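Local structure of uncharacterized protein Rv2277c (5VUG) at residues D9-V14 against D255-A260; G52-Y57 against S136-V141; T64-A69 against Q81-G86; H207-V212 against A224-L229. The protein is of unknown physiological role but probably hydrolyses phosphoric diesters, as expected of its glycerophosphodiester phosphodiesterase domain with a TIM-barrel fold. All blocks are in the same frame, centred on the assembly; numbering follows the deposited sequence.

Interaction 1 (D9-V14 against D255-A260); sequences DDPMIV and DDYRLA
Pro11 and Ile13 share the same corner of the Tyr257 ring, and this is where the apolar packing gathers. Pro11 CD lies 4.1 Å from Tyr257 CE1, and Ile13 CD1 comes to 4.2 Å from that carbon, its side chain running at about a right angle to the tyrosine. With CG anti to the backbone N (chi1 180°), Tyr257 extends from its helix far enough to reach both. One turn further on, the packing is thinner: Pro11 CG stands 4.4 Å from Ala260 CB. Trp279 stacks on the tyrosine ring.

The other side is looser and wetter. A water sits 2.8 Å from Tyr257 OH and donates to Pro11 O, also at 2.8 Å, so the link between phenol and backbone runs through a single water. Asp10, partly exposed, crosses the phenol at a slant, its CG 3.7 Å from Tyr257 OH, with the carboxylate nearly perpendicular to the ring. Its oxygens are engaged with His261, by a hydrogen bond, and Arg280, by a salt bridge.

Helix 254-263 links the parallel neighbours 245-249 and 267-270, and strand 12-16 pairs with 267-270; this is a beta-alpha-beta crossover packed where the first and last strands close a TIM barrel.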
# COMPACT_ATOMS: atom_id res chain seq x y z
N ASP A 9 -0.44 -31.23 -6.50
CA ASP A 9 -0.90 -31.85 -5.27
C ASP A 9 -1.66 -30.85 -4.40
O ASP A 9 -1.94 -29.73 -4.83
CB ASP A 9 0.27 -32.45 -4.49
CG ASP A 9 1.02 -33.51 -5.28
OD1 ASP A 9 2.03 -33.17 -5.94
OD2 ASP A 9 0.58 -34.68 -5.26
N ASP A 10 -1.98 -31.25 -3.17
CA ASP A 10 -2.76 -30.41 -2.29
C ASP A 10 -1.86 -29.63 -1.34
O ASP A 10 -0.81 -30.13 -0.91
CB ASP A 10 -3.71 -31.27 -1.43
CG ASP A 10 -4.74 -32.02 -2.25
OD1 ASP A 10 -4.85 -31.80 -3.48
OD2 ASP A 10 -5.45 -32.86 -1.65
N PRO A 11 -2.24 -28.41 -0.97
CA PRO A 11 -1.51 -27.71 0.10
C PRO A 11 -1.59 -28.49 1.40
O PRO A 11 -2.58 -29.16 1.69
CB PRO A 11 -2.25 -26.37 0.21
CG PRO A 11 -2.94 -26.21 -1.13
CD PRO A 11 -3.31 -27.59 -1.55
N MSE A 12 -0.52 -28.41 2.20
CA MSE A 12 -0.55 -28.93 3.56
C MSE A 12 -1.64 -28.24 4.37
O MSE A 12 -1.77 -27.01 4.31
CB MSE A 12 0.78 -28.68 4.27
CG MSE A 12 1.93 -29.55 3.80
SE MSE A 12 3.60 -28.74 4.38
CE MSE A 12 3.20 -28.60 6.30
N ILE A 13 -2.40 -29.01 5.14
CA ILE A 13 -3.38 -28.44 6.07
C ILE A 13 -2.70 -28.24 7.42
O ILE A 13 -2.30 -29.21 8.07
CB ILE A 13 -4.61 -29.34 6.21
CG1 ILE A 13 -5.24 -29.63 4.84
CG2 ILE A 13 -5.61 -28.71 7.18
CD1 ILE A 13 -5.67 -28.39 4.08
N VAL A 14 -2.59 -26.98 7.85
CA VAL A 14 -1.90 -26.65 9.11
C VAL A 14 -2.94 -26.13 10.10
O VAL A 14 -3.66 -25.17 9.81
CB VAL A 14 -0.77 -25.63 8.89
CG1 VAL A 14 -0.08 -25.29 10.21
CG2 VAL A 14 0.25 -26.17 7.89
N ASP A 255 -13.54 -21.10 -1.01
CA ASP A 255 -12.97 -20.25 -2.04
C ASP A 255 -11.51 -19.92 -1.74
O ASP A 255 -10.67 -19.91 -2.64
CB ASP A 255 -13.81 -18.98 -2.17
CG ASP A 255 -15.27 -19.30 -2.37
OD1 ASP A 255 -15.64 -19.72 -3.49
OD2 ASP A 255 -16.05 -19.18 -1.39
N ASP A 256 -11.20 -19.68 -0.47
CA ASP A 256 -9.81 -19.51 -0.06
C ASP A 256 -9.00 -20.75 -0.39
O ASP A 256 -7.88 -20.66 -0.92
CB ASP A 256 -9.73 -19.24 1.44
CG ASP A 256 -10.33 -17.91 1.85
OD1 ASP A 256 -10.43 -16.99 1.01
OD2 ASP A 256 -10.68 -17.79 3.05
N TYR A 257 -9.52 -21.93 -0.04
CA TYR A 257 -8.80 -23.17 -0.34
C TYR A 257 -8.59 -23.34 -1.84
O TYR A 257 -7.49 -23.70 -2.28
CB TYR A 257 -9.52 -24.38 0.24
CG TYR A 257 -8.79 -25.67 -0.07
CD1 TYR A 257 -7.62 -26.00 0.61
CD2 TYR A 257 -9.25 -26.53 -1.06
CE1 TYR A 257 -6.93 -27.17 0.31
CE2 TYR A 257 -8.59 -27.69 -1.36
CZ TYR A 257 -7.43 -28.01 -0.68
OH TYR A 257 -6.79 -29.18 -0.99
N ARG A 258 -9.62 -23.07 -2.65
CA ARG A 258 -9.47 -23.22 -4.10
C ARG A 258 -8.40 -22.31 -4.65
O ARG A 258 -7.62 -22.71 -5.53
CB ARG A 258 -10.81 -22.95 -4.78
CG ARG A 258 -11.80 -24.04 -4.52
CD ARG A 258 -13.17 -23.71 -5.07
NE ARG A 258 -14.11 -24.74 -4.67
CZ ARG A 258 -15.43 -24.62 -4.71
NH1 ARG A 258 -15.98 -23.50 -5.16
NH2 ARG A 258 -16.20 -25.63 -4.32
N LEU A 259 -8.33 -21.07 -4.16
CA LEU A 259 -7.27 -20.16 -4.60
C LEU A 259 -5.90 -20.72 -4.24
O LEU A 259 -5.01 -20.80 -5.10
CB LEU A 259 -7.49 -18.77 -4.01
CG LEU A 259 -6.38 -17.74 -4.24
CD1 LEU A 259 -6.16 -17.46 -5.73
CD2 LEU A 259 -6.71 -16.46 -3.49
N ALA A 260 -5.72 -21.13 -2.98
CA ALA A 260 -4.43 -21.66 -2.53
C ALA A 260 -4.02 -22.87 -3.35
O ALA A 260 -2.84 -23.03 -3.71
CB ALA A 260 -4.53 -22.06 -1.06
O HOH W 1 -5.17 -30.14 1.05

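Interaction 2 (G52-Y57 against S136-V141); sequences GVPVLY and SAVAQV
Ala137 O accepts the regular helical bond from Val141 N at 3.2 Å, and Pro54 CG rests against the same oxygen at 3.6 Å. That proline ring carries the contact. It sets its CG and CD into the helix surface between three side chains. Ala137 CB meets Pro54 CG at 3.8 Å. Val138 CG2 flanks the ring at 4.1 Å from Pro54 CG. One turn along from Ala137, Val141 CG2 comes end-on to Pro54 CD at 3.9 Å. In Val141 it is this methyl, anti to the carbonyl carbon while CG1 lies anti to the N (chi1 170°), that meets the ring.

No hydrogen bond joins the two segments. Besides the proline, only Gly52 approaches closely, its O lying 3.7 Å from Ala137 CB. On the exposed side of the helix Gln140 turns back on Ser136, Gln140 NE2 donating to Ser136 OG at 2.9 Å with OG nearly in the amide plane.

The axes of strand 54-56 and helix segment 136-141 run almost perpendicular, 91° apart, consistent with one residue making most of the contact. Val46 and Leu109 complete the apolar setting of Pro54. Helix 134-145 joins the parallel strands 121-125 and 151-154, a beta-alpha-beta crossover on the outside of the TIM barrel, and strand 54-56 is an antiparallel addition to barrel strand 41-48.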
# COMPACT_ATOMS: atom_id res chain seq x y z
N GLY A 52 10.65 -19.97 33.40
CA GLY A 52 11.43 -20.34 32.23
C GLY A 52 10.98 -21.56 31.47
O GLY A 52 11.78 -22.12 30.72
N VAL A 53 9.73 -21.97 31.60
CA VAL A 53 9.21 -23.13 30.87
C VAL A 53 8.30 -22.62 29.75
O VAL A 53 7.29 -21.96 30.03
CB VAL A 53 8.47 -24.11 31.79
CG1 VAL A 53 7.94 -25.29 30.97
CG2 VAL A 53 9.37 -24.56 32.92
N PRO A 54 8.61 -22.91 28.49
CA PRO A 54 7.69 -22.53 27.41
C PRO A 54 6.36 -23.26 27.56
O PRO A 54 6.32 -24.47 27.85
CB PRO A 54 8.43 -22.97 26.14
CG PRO A 54 9.89 -22.96 26.55
CD PRO A 54 9.88 -23.45 27.98
N VAL A 55 5.27 -22.51 27.40
CA VAL A 55 3.90 -23.01 27.45
C VAL A 55 3.17 -22.50 26.21
O VAL A 55 3.63 -21.59 25.51
CB VAL A 55 3.15 -22.60 28.74
CG1 VAL A 55 3.86 -23.14 29.99
CG2 VAL A 55 2.99 -21.07 28.83
N LEU A 56 2.01 -23.10 25.92
CA LEU A 56 1.20 -22.67 24.77
C LEU A 56 0.13 -21.70 25.25
O LEU A 56 -0.70 -22.06 26.09
CB LEU A 56 0.55 -23.86 24.07
CG LEU A 56 1.46 -24.96 23.54
CD1 LEU A 56 0.66 -25.86 22.60
CD2 LEU A 56 2.69 -24.38 22.83
N TYR A 57 0.17 -20.48 24.73
CA TYR A 57 -0.83 -19.46 25.05
C TYR A 57 -0.67 -18.31 24.08
O TYR A 57 0.46 -17.86 23.83
CB TYR A 57 -0.72 -18.98 26.51
CG TYR A 57 -1.95 -18.20 26.91
CD1 TYR A 57 -3.18 -18.85 27.09
CD2 TYR A 57 -1.91 -16.82 27.06
CE1 TYR A 57 -4.32 -18.15 27.43
CE2 TYR A 57 -3.06 -16.11 27.39
CZ TYR A 57 -4.26 -16.79 27.57
OH TYR A 57 -5.43 -16.13 27.87
N SER A 136 15.52 -18.34 23.97
CA SER A 136 16.45 -19.33 24.53
C SER A 136 15.71 -20.51 25.16
O SER A 136 16.11 -21.67 25.00
CB SER A 136 17.36 -18.66 25.57
OG SER A 136 18.26 -19.61 26.14
N ALA A 137 14.64 -20.23 25.91
CA ALA A 137 13.89 -21.30 26.54
C ALA A 137 13.29 -22.24 25.50
O ALA A 137 13.30 -23.47 25.68
CB ALA A 137 12.80 -20.72 27.45
N VAL A 138 12.80 -21.68 24.39
CA VAL A 138 12.26 -22.52 23.33
C VAL A 138 13.36 -23.34 22.67
O VAL A 138 13.19 -24.55 22.44
CB VAL A 138 11.48 -21.68 22.30
CG1 VAL A 138 11.16 -22.52 21.04
CG2 VAL A 138 10.17 -21.16 22.91
N ALA A 139 14.50 -22.71 22.38
CA ALA A 139 15.63 -23.43 21.80
C ALA A 139 16.04 -24.60 22.68
O ALA A 139 16.32 -25.70 22.17
CB ALA A 139 16.81 -22.48 21.57
N GLN A 140 16.07 -24.41 24.00
CA GLN A 140 16.50 -25.48 24.89
C GLN A 140 15.53 -26.66 24.86
O GLN A 140 15.97 -27.81 24.84
CB GLN A 140 16.68 -24.93 26.31
CG GLN A 140 17.90 -24.04 26.43
CD GLN A 140 17.98 -23.37 27.78
OE1 GLN A 140 18.02 -24.04 28.82
NE2 GLN A 140 18.00 -22.04 27.79
N VAL A 141 14.22 -26.39 24.86
CA VAL A 141 13.24 -27.48 24.73
C VAL A 141 13.42 -28.20 23.41
O VAL A 141 13.43 -29.43 23.35
CB VAL A 141 11.80 -26.96 24.89
CG1 VAL A 141 10.81 -28.07 24.50
CG2 VAL A 141 11.54 -26.50 26.31

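Interaction 3 (T64-A69 against Q81-G86); sequences TLTDGA and QQLNAG
A single hydrogen bond joins Asp67 to Asn84 directly: Asn84 N donates to Asp67 OD1 at 2.9 Å, almost straight (166°). The donor meets OD1 on its syn side, 25° out of the carboxylate plane. Asp67 reaches it with CG between its backbone N and carbonyl carbon (chi1 52°).

Two local turns shape the chains that meet. Gly68 N donates to Thr66 OG1 at 2.9 Å, an ST turn, and that hydroxyl is also bonded to Leu62 O. Gly86 N donates to Asn84 OD1 at 2.9 Å, an Asx turn, with the donor above the carbonyl plane. Thr104 N and Tyr99 O hold the same amide, fixing its rotation.

Weaker CA-H...O contacts run both ways between the backbones, from Thr66 CA to Asn84 O at 3.2 Å and from Ala85 CA to Leu65 O at 3.4 Å.

Van der Waals packing comes from the Leu83 methyls: CD1 lies 3.9 Å from Thr66 OG1, the two side chains crossing obliquely, while Leu83 CD2 lies 3.8 Å from Gly68 N.

The loops run roughly antiparallel, flanking helix 77-80 in sequence; Leu65 N is bonded to Tyr57 OH, just past strand 54-56, which ties them to that edge of the barrel.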
# COMPACT_ATOMS: atom_id res chain seq x y z
N THR A 64 -8.12 -13.77 28.94
CA THR A 64 -8.85 -13.89 27.67
C THR A 64 -9.40 -15.30 27.49
O THR A 64 -10.53 -15.47 27.02
CB THR A 64 -7.94 -13.48 26.51
OG1 THR A 64 -7.56 -12.11 26.69
CG2 THR A 64 -8.67 -13.62 25.18
N LEU A 65 -8.64 -16.32 27.89
CA LEU A 65 -9.04 -17.70 27.64
C LEU A 65 -9.03 -18.60 28.88
O LEU A 65 -9.34 -19.79 28.75
CB LEU A 65 -8.16 -18.33 26.55
CG LEU A 65 -8.17 -17.60 25.20
CD1 LEU A 65 -7.09 -18.19 24.29
CD2 LEU A 65 -9.54 -17.68 24.54
N THR A 66 -8.68 -18.08 30.06
CA THR A 66 -8.58 -18.93 31.25
C THR A 66 -9.33 -18.30 32.41
O THR A 66 -9.87 -17.19 32.33
CB THR A 66 -7.12 -19.19 31.68
OG1 THR A 66 -6.63 -18.08 32.43
CG2 THR A 66 -6.18 -19.44 30.47
N ASP A 67 -9.35 -19.04 33.53
CA ASP A 67 -9.91 -18.55 34.78
C ASP A 67 -8.92 -17.75 35.62
O ASP A 67 -9.25 -17.37 36.74
CB ASP A 67 -10.52 -19.70 35.58
CG ASP A 67 -9.57 -20.88 35.77
OD1 ASP A 67 -8.73 -21.13 34.89
OD2 ASP A 67 -9.66 -21.55 36.81
N GLY A 68 -7.72 -17.49 35.10
CA GLY A 68 -6.74 -16.66 35.76
C GLY A 68 -6.59 -15.31 35.06
O GLY A 68 -7.22 -15.03 34.05
N ALA A 69 -5.73 -14.46 35.64
CA ALA A 69 -5.51 -13.12 35.12
C ALA A 69 -4.03 -12.76 35.20
O ALA A 69 -3.33 -13.19 36.11
CB ALA A 69 -6.34 -12.06 35.87
N GLN A 81 -0.32 -24.43 34.69
CA GLN A 81 -0.92 -25.72 34.37
C GLN A 81 -2.16 -26.02 35.20
O GLN A 81 -2.88 -26.98 34.90
CB GLN A 81 0.11 -26.84 34.48
CG GLN A 81 1.18 -26.80 33.40
CD GLN A 81 2.13 -27.97 33.48
OE1 GLN A 81 3.00 -28.02 34.36
NE2 GLN A 81 1.97 -28.93 32.58
N GLN A 82 -2.44 -25.22 36.23
CA GLN A 82 -3.69 -25.32 36.95
C GLN A 82 -4.82 -24.52 36.31
O GLN A 82 -5.98 -24.72 36.68
CB GLN A 82 -3.50 -24.88 38.41
CG GLN A 82 -2.62 -25.82 39.21
CD GLN A 82 -3.22 -27.21 39.32
OE1 GLN A 82 -2.63 -28.19 38.84
NE2 GLN A 82 -4.38 -27.31 39.94
N LEU A 83 -4.52 -23.64 35.36
CA LEU A 83 -5.54 -22.82 34.72
C LEU A 83 -6.24 -23.60 33.62
O LEU A 83 -5.62 -24.40 32.91
CB LEU A 83 -4.95 -21.54 34.15
CG LEU A 83 -4.25 -20.62 35.16
CD1 LEU A 83 -3.62 -19.41 34.45
CD2 LEU A 83 -5.22 -20.18 36.25
N ASN A 84 -7.54 -23.36 33.48
CA ASN A 84 -8.36 -24.02 32.47
C ASN A 84 -8.42 -23.12 31.24
O ASN A 84 -9.12 -22.10 31.24
CB ASN A 84 -9.75 -24.26 33.05
CG ASN A 84 -10.69 -24.94 32.07
OD1 ASN A 84 -10.32 -25.23 30.93
ND2 ASN A 84 -11.90 -25.22 32.52
N ALA A 85 -7.68 -23.49 30.19
CA ALA A 85 -7.63 -22.74 28.93
C ALA A 85 -8.85 -22.99 28.04
O ALA A 85 -8.88 -22.52 26.89
CB ALA A 85 -6.34 -23.06 28.16
N GLY A 86 -9.83 -23.74 28.52
CA GLY A 86 -11.12 -23.86 27.86
C GLY A 86 -12.19 -23.00 28.49
O GLY A 86 -13.37 -23.15 28.16

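Interaction 4 (H207-V212 against A224-L229); sequences HRDVTV and AVNAEL
Torsions at Asn226 and Asp209 turn their polar ends together: the asparagine CG stands anti to its own N (chi1 -168°), the aspartate CG beside its N (chi1 -72°). They are directly opposed in a beta hairpin, strands 208-215 and 220-227, as a non-hydrogen-bonded pair. Asn226 ND2 donates to Asp209 OD1 at 2.8 Å, arriving from above the carboxylate plane, and the two flat groups are almost perpendicular (85°).

Backbone bonds flank that pair. Arg208 and Ala227 exchange two, the shorter from Ala227 N to Arg208 O at 2.7 Å. Val210 and Val225 do likewise, Val225 N reaching Val210 O at 3.0 Å. On the face with the valines, Val210 CG2 meets Ala227 CB at 4.4 Å, and Val212 CG2 meets Val225 CG2 at the same distance.

The hairpin also builds the dimer. Thr211 and Val212 form a ladder with a strand of the second subunit, and Arg208 makes a salt bridge to Glu214 of that subunit.

At the open end, Asn226 OD1 lies 3.5 Å from His207 CB. While the imidazole NE2 is bonded to Asp256, the other ring nitrogen, His207 ND1, sits 3.6 Å from Glu228 CG, with Glu228 OE2 at the edge of the ring, in its plane.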
# COMPACT_ATOMS: atom_id res chain seq x y z
N HIS A 207 -6.05 -12.41 2.47
CA HIS A 207 -6.68 -11.10 2.42
C HIS A 207 -6.20 -10.32 3.63
O HIS A 207 -6.28 -10.82 4.76
CB HIS A 207 -8.20 -11.21 2.53
CG HIS A 207 -8.78 -12.26 1.65
ND1 HIS A 207 -9.22 -11.99 0.37
CD2 HIS A 207 -9.02 -13.57 1.86
CE1 HIS A 207 -9.69 -13.10 -0.17
NE2 HIS A 207 -9.58 -14.07 0.71
N ARG A 208 -5.72 -9.10 3.41
CA ARG A 208 -5.14 -8.32 4.50
C ARG A 208 -5.51 -6.86 4.36
O ARG A 208 -5.21 -6.24 3.33
CB ARG A 208 -3.61 -8.48 4.52
CG ARG A 208 -2.95 -7.84 5.74
CD ARG A 208 -3.25 -8.62 7.02
NE ARG A 208 -2.41 -8.17 8.13
CZ ARG A 208 -2.87 -7.65 9.26
NH1 ARG A 208 -4.17 -7.49 9.46
NH2 ARG A 208 -2.01 -7.28 10.21
N ASP A 209 -6.13 -6.30 5.40
CA ASP A 209 -6.38 -4.86 5.42
C ASP A 209 -5.07 -4.12 5.65
O ASP A 209 -4.33 -4.42 6.60
CB ASP A 209 -7.34 -4.50 6.55
CG ASP A 209 -8.75 -4.94 6.28
OD1 ASP A 209 -9.13 -5.05 5.10
OD2 ASP A 209 -9.48 -5.17 7.26
N VAL A 210 -4.77 -3.15 4.78
CA VAL A 210 -3.59 -2.30 4.94
C VAL A 210 -4.01 -0.85 4.71
O VAL A 210 -5.11 -0.56 4.25
CB VAL A 210 -2.44 -2.70 4.00
CG1 VAL A 210 -1.97 -4.11 4.31
CG2 VAL A 210 -2.85 -2.57 2.54
N THR A 211 -3.11 0.06 5.06
CA THR A 211 -3.28 1.45 4.66
C THR A 211 -2.11 1.84 3.78
O THR A 211 -0.97 1.45 4.04
CB THR A 211 -3.38 2.42 5.84
OG1 THR A 211 -2.10 2.53 6.48
CG2 THR A 211 -4.41 1.95 6.84
N VAL A 212 -2.40 2.59 2.73
CA VAL A 212 -1.39 3.09 1.80
C VAL A 212 -1.33 4.59 1.97
O VAL A 212 -2.36 5.27 1.90
CB VAL A 212 -1.76 2.72 0.35
CG1 VAL A 212 -0.78 3.36 -0.60
CG2 VAL A 212 -1.77 1.20 0.18
N ALA A 224 -7.38 3.19 2.63
CA ALA A 224 -7.55 1.87 3.23
C ALA A 224 -7.88 0.88 2.12
O ALA A 224 -8.79 1.11 1.33
CB ALA A 224 -8.70 1.92 4.24
N VAL A 225 -7.12 -0.22 2.05
CA VAL A 225 -7.25 -1.17 0.95
C VAL A 225 -7.08 -2.57 1.49
O VAL A 225 -6.22 -2.83 2.33
CB VAL A 225 -6.19 -0.92 -0.15
CG1 VAL A 225 -6.48 -1.78 -1.40
CG2 VAL A 225 -6.10 0.55 -0.52
N ASN A 226 -7.89 -3.50 0.98
CA ASN A 226 -7.68 -4.91 1.28
C ASN A 226 -6.78 -5.52 0.20
O ASN A 226 -7.09 -5.44 -0.99
CB ASN A 226 -9.01 -5.66 1.39
CG ASN A 226 -8.81 -7.05 1.97
OD1 ASN A 226 -8.49 -7.98 1.25
ND2 ASN A 226 -8.97 -7.18 3.28
N ALA A 227 -5.67 -6.11 0.63
CA ALA A 227 -4.66 -6.64 -0.28
C ALA A 227 -4.79 -8.16 -0.38
O ALA A 227 -4.83 -8.85 0.63
CB ALA A 227 -3.26 -6.28 0.22
N GLU A 228 -4.83 -8.66 -1.62
CA GLU A 228 -4.79 -10.09 -1.91
C GLU A 228 -3.47 -10.36 -2.63
O GLU A 228 -3.36 -10.20 -3.85
CB GLU A 228 -6.01 -10.47 -2.75
CG GLU A 228 -7.32 -10.14 -2.05
CD GLU A 228 -8.55 -10.46 -2.89
OE1 GLU A 228 -8.44 -11.24 -3.86
OE2 GLU A 228 -9.64 -9.93 -2.57
N LEU A 229 -2.46 -10.78 -1.86
CA LEU A 229 -1.07 -10.72 -2.32
C LEU A 229 -0.55 -12.01 -2.93
O LEU A 229 0.49 -11.98 -3.60
CB LEU A 229 -0.16 -10.31 -1.17
CG LEU A 229 -0.44 -8.89 -0.67
CD1 LEU A 229 0.29 -8.67 0.65
CD2 LEU A 229 -0.02 -7.84 -1.71
O HOH W 2 -9.29 -9.62 5.54

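How the interactions relate
Interactions 1 and 2 are buried, mostly apolar packing of a helix against the start of strand 12-16 or against the added strand 54-56, one round a tyrosine ring, the other round a proline, and both lack direct hydrogen bonds; they reach the same sheet, on opposite sides of the chain's centre. Interactions 3 and 4 are only partly buried and more polar. Interaction 3 ties loops, largely through backbone atoms and a carboxylate, while interaction 4 is a true beta ladder and the one contact of the four touched by the second subunit. Two probable hydrogen bonds join them in pairs: Asp256 OD1 to His207 NE2 (3.1 Å) connects interactions 1 and 4, and Tyr57 OH to Leu65 N (3.2 Å) connects interactions 2 and 3.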